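Local coordinates for enterobactin synthetase component F-related protein (Vibrio cholerae serotype O1, PDB 4OXI) that probably activates glycine with ATP, holding the glycyl-adenylate as an adenylation domain, in a lipopolysaccharide modification pathway behind antimicrobial peptide resistance, at residues 97-102 and 121-126; 228-233 and 426-431; 312-317 and 342-347; 324-329 and 349-354. One frame throughout, in Å; residues are numbered along the deposited sequence.

Interaction 1: 97-102 and 121-126; sequences VQRVAI and GMTYIP
Thr123 OG1 is gripped from several sides: Gln98 NE2 donates to it at 2.9 Å in the plane of the Gln98 amide, a water donates at 2.6 Å, and its own proton goes to Tyr216 O on the neighbouring strand. Gln98 gets there by a bend at chi2 (63°), which folds its amide back over the start of the 121-126 segment, where NE2 also makes a weak bond to Gly121 O at 3.4 Å. The water in turn accepts from Arg99 NE at 2.9 Å, at the edge of the guanidinium, while Arg99 NH1 reaches Thr143 O. The strands 99-102 and 123-126 run parallel as the two ends of a beta-alpha-beta unit, with helix 108-119 as the crossover between them. Their ladder alternates Thr123 N to Gln98 O, Val100 N to Thr123 O, Ile125 N to Val100 O and Ile102 N to Ile125 O. On the sheet face of Val100 and Ile102 the packing is apolar. Met122 curls at chi3 (47°), bringing CE to 3.7 Å from Val97 CG1 and equally close to Val100 CG2, beside Trp92 of helix 78-95. Further along, Ile102 CD1 approaches the Tyr124 ring obliquely, 3.9 Å from CD1, and both residues touch Ile114 of the crossover helix.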
loop_
_atom_site.group_PDB
_atom_site.type_symbol
_atom_site.label_atom_id
_atom_site.label_comp_id
_atom_site.label_asym_id
_atom_site.label_seq_id
_atom_site.Cartn_x
_atom_site.Cartn_y
_atom_site.Cartn_z
ATOM N N VAL A 97 -2.186 19.268 -15.933
ATOM C CA VAL A 97 -2.246 17.871 -15.543
ATOM C C VAL A 97 -2.722 17.797 -14.112
ATOM O O VAL A 97 -2.223 18.535 -13.267
ATOM C CB VAL A 97 -0.836 17.236 -15.623
ATOM C CG1 VAL A 97 -0.839 15.838 -15.042
ATOM C CG2 VAL A 97 -0.365 17.193 -17.063
ATOM N N GLN A 98 -3.672 16.909 -13.826
ATOM C CA GLN A 98 -4.083 16.667 -12.439
ATOM C C GLN A 98 -3.668 15.271 -11.963
ATOM O O GLN A 98 -3.261 15.090 -10.811
ATOM C CB GLN A 98 -5.599 16.844 -12.269
ATOM C CG GLN A 98 -6.114 16.377 -10.889
ATOM C CD GLN A 98 -5.537 17.187 -9.725
ATOM O OE1 GLN A 98 -5.340 18.399 -9.837
ATOM N NE2 GLN A 98 -5.262 16.517 -8.600
ATOM N N ARG A 99 -3.766 14.283 -12.853
ATOM C CA ARG A 99 -3.456 12.904 -12.492
ATOM C C ARG A 99 -2.255 12.365 -13.271
ATOM O O ARG A 99 -2.213 12.446 -14.503
ATOM C CB ARG A 99 -4.681 12.004 -12.714
ATOM C CG ARG A 99 -5.922 12.456 -11.928
ATOM C CD ARG A 99 -7.064 11.457 -12.052
ATOM N NE ARG A 99 -8.171 11.802 -11.165
ATOM C CZ ARG A 99 -9.323 11.141 -11.121
ATOM N NH1 ARG A 99 -9.518 10.089 -11.900
ATOM N NH2 ARG A 99 -10.280 11.533 -10.302
ATOM N N VAL A 100 -1.276 11.820 -12.555
ATOM C CA VAL A 100 -0.111 11.241 -13.210
ATOM C C VAL A 100 0.042 9.793 -12.806
ATOM O O VAL A 100 0.055 9.466 -11.618
ATOM C CB VAL A 100 1.183 11.983 -12.834
ATOM C CG1 VAL A 100 2.380 11.361 -13.563
ATOM C CG2 VAL A 100 1.072 13.428 -13.205
ATOM N N ALA A 101 0.164 8.916 -13.789
ATOM C CA ALA A 101 0.436 7.515 -13.498
ATOM C C ALA A 101 1.940 7.300 -13.434
ATOM O O ALA A 101 2.704 7.924 -14.169
ATOM C CB ALA A 101 -0.182 6.622 -14.532
ATOM N N ILE A 102 2.374 6.430 -12.539
ATOM C CA ILE A 102 3.802 6.248 -12.335
ATOM C C ILE A 102 4.222 4.827 -12.667
ATOM O O ILE A 102 3.871 3.897 -11.946
ATOM C CB ILE A 102 4.202 6.597 -10.891
ATOM C CG1 ILE A 102 3.735 8.025 -10.557
ATOM C CG2 ILE A 102 5.715 6.454 -10.712
ATOM C CD1 ILE A 102 4.316 8.571 -9.290
ATOM N N GLY A 121 -0.120 19.472 -5.279
ATOM C CA GLY A 121 -1.546 19.236 -5.112
ATOM C C GLY A 121 -2.179 18.338 -6.172
ATOM O O GLY A 121 -3.381 18.392 -6.428
ATOM N N MET A 122 -1.374 17.492 -6.794
ATOM C CA MET A 122 -1.896 16.608 -7.829
ATOM C C MET A 122 -2.189 15.199 -7.324
ATOM O O MET A 122 -2.118 14.943 -6.113
ATOM C CB MET A 122 -0.960 16.632 -9.028
ATOM C CG MET A 122 -0.995 18.023 -9.683
ATOM S SD MET A 122 0.374 18.303 -10.779
ATOM C CE MET A 122 0.271 16.733 -11.650
ATOM N N THR A 123 -2.561 14.306 -8.239
ATOM C CA THR A 123 -2.959 12.942 -7.881
ATOM C C THR A 123 -2.038 11.959 -8.572
ATOM O O THR A 123 -1.893 12.005 -9.802
ATOM C CB THR A 123 -4.386 12.628 -8.384
ATOM O OG1 THR A 123 -5.273 13.697 -8.034
ATOM C CG2 THR A 123 -4.901 11.320 -7.788
ATOM N N TYR A 124 -1.412 11.062 -7.811
ATOM C CA TYR A 124 -0.582 10.059 -8.457
ATOM C C TYR A 124 -1.213 8.675 -8.434
ATOM O O TYR A 124 -1.975 8.334 -7.527
ATOM C CB TYR A 124 0.869 10.070 -7.948
ATOM C CG TYR A 124 1.143 9.361 -6.633
ATOM C CD1 TYR A 124 1.477 8.005 -6.606
ATOM C CD2 TYR A 124 1.133 10.062 -5.424
ATOM C CE1 TYR A 124 1.753 7.355 -5.406
ATOM C CE2 TYR A 124 1.409 9.419 -4.210
ATOM C CZ TYR A 124 1.722 8.075 -4.218
ATOM O OH TYR A 124 2.010 7.446 -3.037
ATOM N N ILE A 125 -0.898 7.896 -9.462
ATOM C CA ILE A 125 -1.459 6.567 -9.639
ATOM C C ILE A 125 -0.324 5.581 -9.912
ATOM O O ILE A 125 0.183 5.492 -11.028
ATOM C CB ILE A 125 -2.431 6.557 -10.827
ATOM C CG1 ILE A 125 -3.443 7.704 -10.682
ATOM C CG2 ILE A 125 -3.161 5.198 -10.942
ATOM C CD1 ILE A 125 -4.112 8.078 -11.964
ATOM N N PRO A 126 0.100 4.846 -8.884
ATOM C CA PRO A 126 1.223 3.939 -9.128
ATOM C C PRO A 126 0.769 2.727 -9.934
ATOM O O PRO A 126 -0.301 2.184 -9.661
ATOM C CB PRO A 126 1.642 3.515 -7.711
ATOM C CG PRO A 126 0.417 3.672 -6.872
ATOM C CD PRO A 126 -0.348 4.833 -7.477
HETATM O O HOH W 1 -7.696 13.709 -9.060
#

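Interaction 2: 228-233 and 426-431; sequences KPKRIA and KGYLND
Lys230 crosses the Tyr428 ring obliquely and sets CD over one face, 4.2 Å from the ring centroid and 21° off the normal, a CH-pi contact displaced toward the rim. The two segments carry sequences familiar from adenylate-forming enzymes: 228-233 runs from the end of the glycine- and serine/threonine-rich phosphate-binding loop into strand 230-235, whereas the loop segment 426-431 contains the Gly427-Tyr428 pair of a later core motif. The packing is tightest around this tyrosine. Ile232 runs alongside it, pointing the same way, and brings CG1 to 3.8 Å from Tyr428 CD1 at the ring edge, while Arg231 O lies at the edge in the ring plane. The same carbonyl takes the single direct hydrogen bond of the contact, from Leu429 N at 2.9 Å; it is nearly straight at the hydrogen (171°), although the donor is tilted from the carbonyl plane. The phenol end is held by Glu364 through Tyr428 OH. Charged groups are more loosely placed: Lys230 NZ stays 6.5 Å from Asp431 OD2, which bonds Asn434 at the start of helix 432-438. Waters bridge the rest of the backbone. One, beside the direct bond, accepts from Arg231 N and donates to Leu429 O at 2.8 Å. Two more lie farther along, toward Lys426: the nearer accepts from Ala233 N and donates to Gly427 O at 2.6 Å, and the last donates to Ala233 O and accepts from Lys426 N at 3.0 Å.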
loop_
_atom_site.group_PDB
_atom_site.type_symbol
_atom_site.label_atom_id
_atom_site.label_comp_id
_atom_site.label_asym_id
_atom_site.label_seq_id
_atom_site.Cartn_x
_atom_site.Cartn_y
_atom_site.Cartn_z
ATOM N N LYS A 228 -12.554 -7.247 -12.257
ATOM C CA LYS A 228 -12.486 -5.802 -12.420
ATOM C C LYS A 228 -11.959 -5.190 -11.121
ATOM O O LYS A 228 -12.547 -5.373 -10.053
ATOM C CB LYS A 228 -13.857 -5.223 -12.760
ATOM C CG LYS A 228 -13.810 -3.741 -13.082
ATOM C CD LYS A 228 -15.197 -3.189 -13.377
ATOM C CE LYS A 228 -15.167 -1.672 -13.451
ATOM N NZ LYS A 228 -14.071 -1.197 -14.348
ATOM N N PRO A 229 -10.832 -4.484 -11.204
ATOM C CA PRO A 229 -10.241 -3.913 -9.990
ATOM C C PRO A 229 -11.155 -2.872 -9.348
ATOM O O PRO A 229 -11.850 -2.127 -10.051
ATOM C CB PRO A 229 -8.967 -3.235 -10.508
ATOM C CG PRO A 229 -8.660 -3.927 -11.806
ATOM C CD PRO A 229 -10.003 -4.245 -12.396
ATOM N N LYS A 230 -11.164 -2.845 -8.020
ATOM C CA LYS A 230 -11.790 -1.761 -7.294
ATOM C C LYS A 230 -10.731 -0.688 -7.188
ATOM O O LYS A 230 -9.543 -0.992 -7.017
ATOM C CB LYS A 230 -12.185 -2.211 -5.894
ATOM C CG LYS A 230 -13.306 -3.239 -5.858
ATOM C CD LYS A 230 -13.542 -3.721 -4.429
ATOM C CE LYS A 230 -14.703 -4.701 -4.365
ATOM N NZ LYS A 230 -14.947 -5.118 -2.950
ATOM N N ARG A 231 -11.143 0.564 -7.306
ATOM C CA ARG A 231 -10.208 1.655 -7.121
ATOM C C ARG A 231 -10.547 2.547 -5.943
ATOM O O ARG A 231 -11.718 2.833 -5.662
ATOM C CB ARG A 231 -10.037 2.440 -8.407
ATOM C CG ARG A 231 -8.835 1.905 -9.175
ATOM C CD ARG A 231 -8.904 2.234 -10.613
ATOM N NE ARG A 231 -9.909 1.429 -11.279
ATOM C CZ ARG A 231 -9.626 0.451 -12.131
ATOM N NH1 ARG A 231 -8.353 0.153 -12.404
ATOM N NH2 ARG A 231 -10.618 -0.225 -12.700
ATOM N N ILE A 232 -9.501 2.963 -5.244
ATOM C CA ILE A 232 -9.657 3.669 -3.992
ATOM C C ILE A 232 -8.875 4.965 -4.082
ATOM O O ILE A 232 -7.637 4.956 -4.143
ATOM C CB ILE A 232 -9.106 2.816 -2.855
ATOM C CG1 ILE A 232 -9.940 1.539 -2.711
ATOM C CG2 ILE A 232 -9.085 3.588 -1.557
ATOM C CD1 ILE A 232 -9.271 0.490 -1.843
ATOM N N ALA A 233 -9.602 6.075 -4.116
ATOM C CA ALA A 233 -8.990 7.381 -4.210
ATOM C C ALA A 233 -8.910 7.988 -2.810
ATOM O O ALA A 233 -9.931 8.175 -2.156
ATOM C CB ALA A 233 -9.795 8.270 -5.145
ATOM N N LYS A 426 -14.377 8.214 0.432
ATOM C CA LYS A 426 -15.794 8.447 0.145
ATOM C C LYS A 426 -16.523 7.182 -0.267
ATOM O O LYS A 426 -17.738 7.081 -0.115
ATOM C CB LYS A 426 -15.958 9.453 -0.999
ATOM C CG LYS A 426 -15.363 10.832 -0.749
ATOM C CD LYS A 426 -16.099 11.554 0.359
ATOM C CE LYS A 426 -15.486 12.929 0.629
ATOM N NZ LYS A 426 -16.036 13.524 1.889
ATOM N N GLY A 427 -15.779 6.232 -0.813
ATOM C CA GLY A 427 -16.353 5.038 -1.414
ATOM C C GLY A 427 -15.377 4.601 -2.485
ATOM O O GLY A 427 -14.258 5.117 -2.555
ATOM N N TYR A 428 -15.776 3.656 -3.319
ATOM C CA TYR A 428 -14.914 3.234 -4.411
ATOM C C TYR A 428 -15.132 4.165 -5.602
ATOM O O TYR A 428 -16.233 4.675 -5.813
ATOM C CB TYR A 428 -15.192 1.774 -4.780
ATOM C CG TYR A 428 -14.901 0.801 -3.648
ATOM C CD1 TYR A 428 -13.591 0.474 -3.304
ATOM C CD2 TYR A 428 -15.927 0.215 -2.919
ATOM C CE1 TYR A 428 -13.310 -0.414 -2.264
ATOM C CE2 TYR A 428 -15.656 -0.682 -1.883
ATOM C CZ TYR A 428 -14.342 -0.984 -1.562
ATOM O OH TYR A 428 -14.053 -1.858 -0.535
ATOM N N LEU A 429 -14.078 4.397 -6.371
ATOM C CA LEU A 429 -14.137 5.292 -7.519
ATOM C C LEU A 429 -15.046 4.720 -8.612
ATOM O O LEU A 429 -14.837 3.593 -9.070
ATOM C CB LEU A 429 -12.714 5.498 -8.057
ATOM C CG LEU A 429 -12.411 6.691 -8.956
ATOM C CD1 LEU A 429 -12.814 7.968 -8.254
ATOM C CD2 LEU A 429 -10.920 6.706 -9.327
ATOM N N ASN A 430 -16.055 5.497 -9.009
ATOM C CA ASN A 430 -17.004 5.121 -10.071
ATOM C C ASN A 430 -17.543 3.691 -9.984
ATOM O O ASN A 430 -17.607 2.977 -10.990
ATOM C CB ASN A 430 -16.380 5.364 -11.451
ATOM C CG ASN A 430 -15.704 6.715 -11.549
ATOM O OD1 ASN A 430 -14.537 6.812 -11.937
ATOM N ND2 ASN A 430 -16.425 7.769 -11.173
ATOM N N ASP A 431 -17.913 3.271 -8.776
ATOM C CA ASP A 431 -18.393 1.906 -8.550
ATOM C C ASP A 431 -19.454 1.958 -7.453
ATOM O O ASP A 431 -19.197 1.584 -6.310
ATOM C CB ASP A 431 -17.218 1.006 -8.151
ATOM C CG ASP A 431 -17.594 -0.466 -8.056
ATOM O OD1 ASP A 431 -18.804 -0.805 -8.054
ATOM O OD2 ASP A 431 -16.657 -1.295 -7.952
HETATM O O HOH W 2 -13.767 1.136 -8.111
HETATM O O HOH W 3 -12.452 6.236 -4.060
HETATM O O HOH W 4 -12.521 9.117 -1.734
#

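Interaction 3: 312-317 and 342-347; sequences VIELAL and HDLAEQ
Leu344 drives its side chain into the angle between Ile313, Glu314 and Leu317, and it carries most of the contact between helices 311-318 and 342-352. These helices are successive crossovers of an alpha/beta layer: the first leads from strand 305-308 toward strand 332-336, the second from strand 332-336 to strand 356-360. Their local axes cross at 63° and come within 9.8 Å, so the meeting is confined to about one turn of each. Along the second helix the contact starts at the Leu344 backbone, where Ile313 CG2 sits 3.6 Å from Leu344 O. The leucine side chain then forks. Because chi2 is near 180° (-169°), CD1 continues the line of the chain away from its own helix and meets Glu314 CG at 3.6 Å. The other branch, CD2, also lies against Glu314 CG (3.8 Å) and reaches Leu317 CD1 at 3.9 Å and Ile313 CG2 at 4.0 Å. Thus it is the methylene part of Glu314 that packs here, while its carboxylate continues past the leucine to a loop after strand 496-500, OE1 bonding Ser506 and OE2 Ser504. That loop probably belongs to the small C-terminal subdomain, as in relatives, so the two oxygens of this buried acid would tie helix 311-318 to it. One turn after Leu344, Gln347 crosses the Leu317 side chain at about a right angle, with Gln347 CD 3.6 Å from Leu317 CD1.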
loop_
_atom_site.group_PDB
_atom_site.type_symbol
_atom_site.label_atom_id
_atom_site.label_comp_id
_atom_site.label_asym_id
_atom_site.label_seq_id
_atom_site.Cartn_x
_atom_site.Cartn_y
_atom_site.Cartn_z
ATOM N N VAL A 312 7.934 -10.640 6.615
ATOM C CA VAL A 312 9.348 -10.306 6.623
ATOM C C VAL A 312 10.083 -10.947 7.807
ATOM O O VAL A 312 11.235 -11.364 7.675
ATOM C CB VAL A 312 9.524 -8.783 6.566
ATOM C CG1 VAL A 312 10.848 -8.347 7.172
ATOM C CG2 VAL A 312 9.397 -8.315 5.114
ATOM N N ILE A 313 9.402 -11.067 8.947
ATOM C CA ILE A 313 10.008 -11.664 10.138
ATOM C C ILE A 313 10.261 -13.148 9.926
ATOM O O ILE A 313 11.313 -13.664 10.300
ATOM C CB ILE A 313 9.123 -11.507 11.381
ATOM C CG1 ILE A 313 8.776 -10.031 11.613
ATOM C CG2 ILE A 313 9.816 -12.111 12.607
ATOM C CD1 ILE A 313 7.635 -9.822 12.633
ATOM N N GLU A 314 9.294 -13.834 9.325
ATOM C CA GLU A 314 9.437 -15.263 9.077
ATOM C C GLU A 314 10.593 -15.521 8.136
ATOM O O GLU A 314 11.405 -16.424 8.354
ATOM C CB GLU A 314 8.158 -15.834 8.482
ATOM C CG GLU A 314 7.087 -16.082 9.511
ATOM C CD GLU A 314 6.025 -17.030 8.999
ATOM O OE1 GLU A 314 5.578 -17.907 9.776
ATOM O OE2 GLU A 314 5.650 -16.897 7.816
ATOM N N LEU A 315 10.658 -14.715 7.085
ATOM C CA LEU A 315 11.737 -14.803 6.113
ATOM C C LEU A 315 13.105 -14.592 6.765
ATOM O O LEU A 315 14.051 -15.336 6.502
ATOM C CB LEU A 315 11.516 -13.773 5.016
ATOM C CG LEU A 315 12.617 -13.629 3.973
ATOM C CD1 LEU A 315 12.937 -14.973 3.321
ATOM C CD2 LEU A 315 12.175 -12.630 2.924
ATOM N N ALA A 316 13.208 -13.577 7.615
ATOM C CA ALA A 316 14.469 -13.302 8.283
ATOM C C ALA A 316 14.887 -14.487 9.161
ATOM O O ALA A 316 16.078 -14.784 9.273
ATOM C CB ALA A 316 14.374 -12.026 9.097
ATOM N N LEU A 317 13.904 -15.159 9.766
ATOM C CA LEU A 317 14.154 -16.348 10.585
ATOM C C LEU A 317 14.596 -17.543 9.753
ATOM O O LEU A 317 15.459 -18.321 10.181
ATOM C CB LEU A 317 12.916 -16.721 11.400
ATOM C CG LEU A 317 12.676 -15.818 12.607
ATOM C CD1 LEU A 317 11.318 -16.083 13.239
ATOM C CD2 LEU A 317 13.794 -15.997 13.618
ATOM N N HIS A 342 2.515 -13.523 18.319
ATOM C CA HIS A 342 3.293 -13.122 19.478
ATOM C C HIS A 342 4.731 -13.594 19.353
ATOM O O HIS A 342 5.667 -12.810 19.569
ATOM C CB HIS A 342 2.688 -13.667 20.771
ATOM C CG HIS A 342 3.404 -13.198 21.997
ATOM N ND1 HIS A 342 3.017 -12.076 22.700
ATOM C CD2 HIS A 342 4.515 -13.667 22.615
ATOM C CE1 HIS A 342 3.845 -11.887 23.712
ATOM N NE2 HIS A 342 4.762 -12.838 23.683
ATOM N N ASP A 343 4.896 -14.864 18.984
ATOM C CA ASP A 343 6.217 -15.478 18.860
ATOM C C ASP A 343 7.078 -14.832 17.773
ATOM O O ASP A 343 8.308 -14.746 17.910
ATOM C CB ASP A 343 6.097 -16.994 18.637
ATOM C CG ASP A 343 5.539 -17.727 19.863
ATOM O OD1 ASP A 343 5.694 -17.210 20.997
ATOM O OD2 ASP A 343 4.943 -18.819 19.689
ATOM N N LEU A 344 6.446 -14.384 16.692
ATOM C CA LEU A 344 7.176 -13.647 15.663
ATOM C C LEU A 344 7.603 -12.281 16.180
ATOM O O LEU A 344 8.753 -11.872 16.015
ATOM C CB LEU A 344 6.326 -13.468 14.411
ATOM C CG LEU A 344 6.175 -14.671 13.492
ATOM C CD1 LEU A 344 5.535 -14.212 12.192
ATOM C CD2 LEU A 344 7.528 -15.341 13.245
ATOM N N ALA A 345 6.676 -11.565 16.806
ATOM C CA ALA A 345 7.003 -10.236 17.276
ATOM C C ALA A 345 8.102 -10.339 18.330
ATOM O O ALA A 345 8.984 -9.476 18.400
ATOM C CB ALA A 345 5.780 -9.538 17.831
ATOM N N GLU A 346 8.061 -11.402 19.135
ATOM C CA GLU A 346 9.079 -11.601 20.173
ATOM C C GLU A 346 10.467 -11.798 19.574
ATOM O O GLU A 346 11.435 -11.177 20.021
ATOM C CB GLU A 346 8.725 -12.770 21.101
ATOM C CG GLU A 346 9.861 -13.201 22.041
ATOM C CD GLU A 346 10.270 -12.131 23.060
ATOM O OE1 GLU A 346 9.509 -11.156 23.271
ATOM O OE2 GLU A 346 11.362 -12.270 23.657
ATOM N N GLN A 347 10.563 -12.636 18.546
ATOM C CA GLN A 347 11.853 -12.877 17.918
ATOM C C GLN A 347 12.405 -11.630 17.223
ATOM O O GLN A 347 13.613 -11.410 17.206
ATOM C CB GLN A 347 11.773 -14.064 16.961
ATOM C CG GLN A 347 11.730 -15.400 17.689
ATOM C CD GLN A 347 11.418 -16.557 16.767
ATOM O OE1 GLN A 347 10.249 -16.847 16.489
ATOM N NE2 GLN A 347 12.457 -17.230 16.286
#

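Interaction 4: 324-329 and 349-354; sequences PHSLPS and QQATQQ
Gln353 reaches toward the 324-329 loop and folds over the ring of His325. Its CB points to the loop, and CG lies 3.4 Å from His325 ND1. From there a bend at chi2 (-73°) turns CD and the amide over the ring, CD 3.4 Å from His325 CE1, and the amide spreads above one face of the imidazole near its rim, the two planes only 20° apart. The tip, NE2, donates back to Gln350 O at 2.8 Å, and this bond fixes the turn of the amide. Gln350 O has a second donor, His325 N at 2.9 Å. This doubly used carbonyl belongs to the C-terminal turn of helix 342-352, whose last carbonyls find donors in the loop or in the residues just after the helix. Ala351 O takes Leu327 N at 2.9 Å, the donor standing above the carbonyl plane, while Leu327 CG packs near Ala351 CB and its side chain also touches Ile298 and His299 of helix 294-301. Gln353 itself leaves the helix with positive phi. Behind it, an ST turn forms as Gln354 N donates to Thr352 OG1 at 3.0 Å. The extended Gln354 side chain then links loop and helix end, NE2 donating to Pro328 O at 2.9 Å and to Thr352 O at 3.1 Å.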
loop_
_atom_site.group_PDB
_atom_site.type_symbol
_atom_site.label_atom_id
_atom_site.label_comp_id
_atom_site.label_asym_id
_atom_site.label_seq_id
_atom_site.Cartn_x
_atom_site.Cartn_y
_atom_site.Cartn_z
ATOM N N PRO A 324 19.486 -12.586 18.563
ATOM C CA PRO A 324 19.315 -11.499 19.534
ATOM C C PRO A 324 20.402 -10.440 19.407
ATOM O O PRO A 324 21.555 -10.767 19.127
ATOM C CB PRO A 324 19.417 -12.225 20.878
ATOM C CG PRO A 324 18.823 -13.583 20.585
ATOM C CD PRO A 324 19.288 -13.914 19.179
ATOM N N HIS A 325 20.003 -9.184 19.573
ATOM C CA HIS A 325 20.891 -8.028 19.498
ATOM C C HIS A 325 21.492 -7.772 18.114
ATOM O O HIS A 325 22.306 -6.865 17.959
ATOM C CB HIS A 325 21.999 -8.130 20.556
ATOM C CG HIS A 325 21.488 -8.423 21.930
ATOM N ND1 HIS A 325 20.985 -7.445 22.762
ATOM C CD2 HIS A 325 21.391 -9.587 22.617
ATOM C CE1 HIS A 325 20.598 -7.995 23.901
ATOM N NE2 HIS A 325 20.833 -9.293 23.838
ATOM N N SER A 326 21.091 -8.554 17.112
ATOM C CA SER A 326 21.675 -8.420 15.768
ATOM C C SER A 326 21.212 -7.186 14.990
ATOM O O SER A 326 21.797 -6.860 13.957
ATOM C CB SER A 326 21.426 -9.673 14.925
ATOM O OG SER A 326 20.053 -9.839 14.621
ATOM N N LEU A 327 20.176 -6.498 15.476
ATOM C CA LEU A 327 19.678 -5.300 14.793
ATOM C C LEU A 327 19.586 -4.092 15.721
ATOM O O LEU A 327 18.496 -3.549 15.907
ATOM C CB LEU A 327 18.301 -5.579 14.183
ATOM C CG LEU A 327 18.298 -6.652 13.102
ATOM C CD1 LEU A 327 16.897 -6.828 12.518
ATOM C CD2 LEU A 327 19.305 -6.294 12.014
ATOM N N PRO A 328 20.729 -3.656 16.297
ATOM C CA PRO A 328 20.705 -2.562 17.277
ATOM C C PRO A 328 20.247 -1.224 16.730
ATOM O O PRO A 328 19.798 -0.400 17.511
ATOM C CB PRO A 328 22.180 -2.436 17.705
ATOM C CG PRO A 328 22.963 -3.030 16.581
ATOM C CD PRO A 328 22.100 -4.161 16.078
ATOM N N SER A 329 20.370 -0.979 15.431
ATOM C CA SER A 329 20.015 0.350 14.917
ATOM C C SER A 329 18.494 0.577 14.800
ATOM O O SER A 329 18.050 1.721 14.704
ATOM C CB SER A 329 20.679 0.614 13.562
ATOM O OG SER A 329 20.061 -0.161 12.530
ATOM N N GLN A 349 11.703 -8.523 18.184
ATOM C CA GLN A 349 12.057 -7.601 19.263
ATOM C C GLN A 349 13.369 -7.982 19.976
ATOM O O GLN A 349 14.116 -7.107 20.421
ATOM C CB GLN A 349 10.909 -7.447 20.272
ATOM C CG GLN A 349 11.232 -6.457 21.401
ATOM C CD GLN A 349 9.990 -5.866 22.038
ATOM O OE1 GLN A 349 9.317 -6.518 22.848
ATOM N NE2 GLN A 349 9.672 -4.624 21.675
ATOM N N GLN A 350 13.659 -9.278 20.071
ATOM C CA GLN A 350 14.936 -9.712 20.644
ATOM C C GLN A 350 16.106 -9.258 19.784
ATOM O O GLN A 350 17.182 -8.950 20.301
ATOM C CB GLN A 350 14.974 -11.229 20.841
ATOM C CG GLN A 350 14.236 -11.708 22.096
ATOM C CD GLN A 350 14.783 -11.080 23.376
ATOM O OE1 GLN A 350 15.872 -11.438 23.840
ATOM N NE2 GLN A 350 14.035 -10.132 23.947
ATOM N N ALA A 351 15.902 -9.208 18.470
ATOM C CA ALA A 351 16.963 -8.735 17.576
ATOM C C ALA A 351 17.179 -7.242 17.711
ATOM O O ALA A 351 18.317 -6.782 17.674
ATOM C CB ALA A 351 16.665 -9.092 16.138
ATOM N N THR A 352 16.099 -6.475 17.852
ATOM C CA THR A 352 16.255 -5.020 17.917
ATOM C C THR A 352 16.411 -4.524 19.354
ATOM O O THR A 352 16.990 -3.462 19.577
ATOM C CB THR A 352 15.053 -4.248 17.264
ATOM O OG1 THR A 352 13.879 -4.389 18.078
ATOM C CG2 THR A 352 14.762 -4.749 15.851
ATOM N N GLN A 353 15.868 -5.288 20.310
ATOM C CA GLN A 353 15.741 -4.861 21.706
ATOM C C GLN A 353 14.967 -3.560 21.812
ATOM O O GLN A 353 15.093 -2.837 22.800
ATOM C CB GLN A 353 17.114 -4.723 22.385
ATOM C CG GLN A 353 17.915 -6.022 22.413
ATOM C CD GLN A 353 17.346 -7.016 23.405
ATOM O OE1 GLN A 353 17.006 -6.650 24.527
ATOM N NE2 GLN A 353 17.226 -8.273 22.992
ATOM N N GLN A 354 14.162 -3.258 20.796
ATOM C CA GLN A 354 13.475 -1.970 20.747
ATOM C C GLN A 354 11.987 -2.096 20.362
ATOM O O GLN A 354 11.538 -3.184 20.003
ATOM C CB GLN A 354 14.290 -1.013 19.867
ATOM C CG GLN A 354 15.549 -0.537 20.611
ATOM C CD GLN A 354 16.496 0.266 19.753
ATOM O OE1 GLN A 354 16.564 1.482 19.870
ATOM N NE2 GLN A 354 17.250 -0.415 18.893
#

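The four contacts form two groups on opposite sides of the chain's centre. Interactions 1 and 2 lie with their centres about 16 Å apart and nearest atoms about 4 Å apart, and strand 216-222 lies beside both. Interactions 3 and 4 share helix 342-352, meeting it in its first turns and at its C-terminal end, with centres about 12 Å apart; interaction 1 is about 36 Å, centre to centre, from interaction 3. Interactions 3 and 4 are nested in the long loop closed by interaction 2. The bound glycyl-adenosine-5'-phosphate is about 6 Å from the Ile232 side chain, about 11 Å from that of Ile313 and about 12 Å from that of Tyr124.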